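Local coordinates for serine protease inhibitor (Schistosoma haematobium, PDB 3STO), which probably inhibits serine-type endopeptidases, as a parasite member of the serpin family, at residues Val258-Lys263 with Val377-Ile382. Numbering follows the deposited sequence.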
# COMPACT_ATOMS: atom_id res chain seq x y z
N VAL A 258 -14.51 7.39 1.98
CA VAL A 258 -14.66 8.64 2.69
C VAL A 258 -15.14 9.69 1.71
O VAL A 258 -14.39 10.10 0.82
CB VAL A 258 -13.35 9.11 3.34
CG1 VAL A 258 -13.61 10.37 4.16
CG2 VAL A 258 -12.76 8.03 4.23
N LEU A 259 -16.39 10.12 1.87
CA LEU A 259 -17.04 10.98 0.88
C LEU A 259 -17.30 12.35 1.49
O LEU A 259 -18.06 12.49 2.45
CB LEU A 259 -18.34 10.34 0.36
CG LEU A 259 -18.99 11.04 -0.84
CD1 LEU A 259 -18.11 10.95 -2.11
CD2 LEU A 259 -20.38 10.48 -1.13
N PRO A 260 -16.65 13.38 0.94
CA PRO A 260 -16.91 14.76 1.38
C PRO A 260 -18.39 15.11 1.23
O PRO A 260 -19.06 14.68 0.28
CB PRO A 260 -16.08 15.59 0.41
CG PRO A 260 -15.00 14.65 -0.05
CD PRO A 260 -15.68 13.33 -0.18
N LEU A 261 -18.90 15.88 2.18
CA LEU A 261 -20.30 16.28 2.16
C LEU A 261 -20.71 17.17 0.97
O LEU A 261 -21.86 17.21 0.58
CB LEU A 261 -20.72 16.87 3.50
CG LEU A 261 -20.71 15.73 4.53
CD1 LEU A 261 -20.96 16.21 5.95
CD2 LEU A 261 -21.73 14.69 4.14
N GLU A 262 -19.77 17.86 0.35
CA GLU A 262 -20.14 18.57 -0.86
C GLU A 262 -19.16 18.19 -1.95
O GLU A 262 -18.24 17.42 -1.73
CB GLU A 262 -20.17 20.07 -0.63
CG GLU A 262 -18.89 20.75 -1.05
CD GLU A 262 -17.84 20.70 0.03
OE1 GLU A 262 -17.87 21.62 0.88
OE2 GLU A 262 -17.00 19.77 0.01
N LYS A 263 -19.36 18.72 -3.15
CA LYS A 263 -18.61 18.21 -4.27
C LYS A 263 -17.33 19.00 -4.54
O LYS A 263 -16.52 18.59 -5.35
CB LYS A 263 -19.47 18.19 -5.52
CG LYS A 263 -19.79 19.60 -6.08
CD LYS A 263 -20.86 19.49 -7.16
CE LYS A 263 -21.05 20.80 -7.88
NZ LYS A 263 -22.01 20.63 -9.02
N VAL A 377 -21.31 8.09 -4.87
CA VAL A 377 -19.91 8.47 -5.00
C VAL A 377 -19.77 9.14 -6.38
O VAL A 377 -19.42 8.49 -7.35
CB VAL A 377 -18.94 7.24 -4.77
CG1 VAL A 377 -17.49 7.63 -4.92
CG2 VAL A 377 -19.16 6.61 -3.41
N THR A 378 -20.08 10.43 -6.44
CA THR A 378 -20.20 11.14 -7.71
C THR A 378 -19.16 12.26 -7.89
O THR A 378 -19.22 13.03 -8.85
CB THR A 378 -21.62 11.78 -7.85
OG1 THR A 378 -21.86 12.61 -6.71
CG2 THR A 378 -22.69 10.74 -7.90
N HIS A 379 -18.23 12.36 -6.94
CA HIS A 379 -17.19 13.37 -6.93
C HIS A 379 -15.97 12.77 -6.18
O HIS A 379 -16.10 11.69 -5.59
CB HIS A 379 -17.71 14.69 -6.30
CG HIS A 379 -18.41 14.51 -4.99
ND1 HIS A 379 -17.83 14.81 -3.78
CD2 HIS A 379 -19.67 14.07 -4.70
CE1 HIS A 379 -18.70 14.57 -2.80
NE2 HIS A 379 -19.83 14.13 -3.34
N PRO A 380 -14.79 13.43 -6.21
CA PRO A 380 -13.55 12.82 -5.65
C PRO A 380 -13.65 12.35 -4.20
O PRO A 380 -14.26 12.98 -3.32
CB PRO A 380 -12.50 13.93 -5.82
CG PRO A 380 -13.01 14.69 -7.07
CD PRO A 380 -14.51 14.73 -6.86
N PHE A 381 -13.05 11.21 -3.94
CA PHE A 381 -13.21 10.58 -2.64
C PHE A 381 -11.92 9.90 -2.19
O PHE A 381 -11.03 9.60 -2.98
CB PHE A 381 -14.33 9.55 -2.70
CG PHE A 381 -14.10 8.46 -3.73
CD1 PHE A 381 -14.37 8.67 -5.08
CD2 PHE A 381 -13.60 7.23 -3.35
CE1 PHE A 381 -14.20 7.67 -6.01
CE2 PHE A 381 -13.41 6.21 -4.29
CZ PHE A 381 -13.71 6.43 -5.62
N ILE A 382 -11.85 9.64 -0.90
CA ILE A 382 -10.72 8.90 -0.35
C ILE A 382 -11.20 7.52 0.07
O ILE A 382 -12.29 7.35 0.61
CB ILE A 382 -10.02 9.73 0.78
CG1 ILE A 382 -9.04 10.72 0.12
CG2 ILE A 382 -9.31 8.85 1.79
CD1 ILE A 382 -9.34 12.10 0.42
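Val-258 N donates to Ile-382 O over 2.6 Å, almost head-on to the carbonyl, and Ile-382 N returns a bond of 3.1 Å to Val-258 O. This antiparallel hydrogen-bonded pair joins strands 253-260 and 381-387 of the serpin fold, in what is probably its sheet B, and shows how side chains and loops continue a contact past the last strand pair. On one face of the pair, Val-258 CB and Ile-382 CB lie against each other and against helix 269-273, where Ala-269 touches both residues. Beyond the pair, in the loop that leads into strand 381-387, the imidazole of His-379 packs against segment 258-263. CG of His-379 stands between the backbone N and the carbonyl carbon (chi1 48°), a torsion that sets the imidazole between Leu-259 and Lys-263. There it is sandwiched: Leu-259 CD1 makes a CH-pi contact with one face, 4.0 Å from the ring centroid, and Lys-263 CA makes another with the opposite face at 3.8 Å. The same Leu-259 methyl also touches Phe-381 CB and Val-377 CG1, while the Phe-381 ring, which leads away from segment 258-263, has Val-377 CG1 over one face. Pro-260 packs its CD against Pro-380 O, and Pro-260 O lies 3.1 Å from His-379 CE1, near the ring plane.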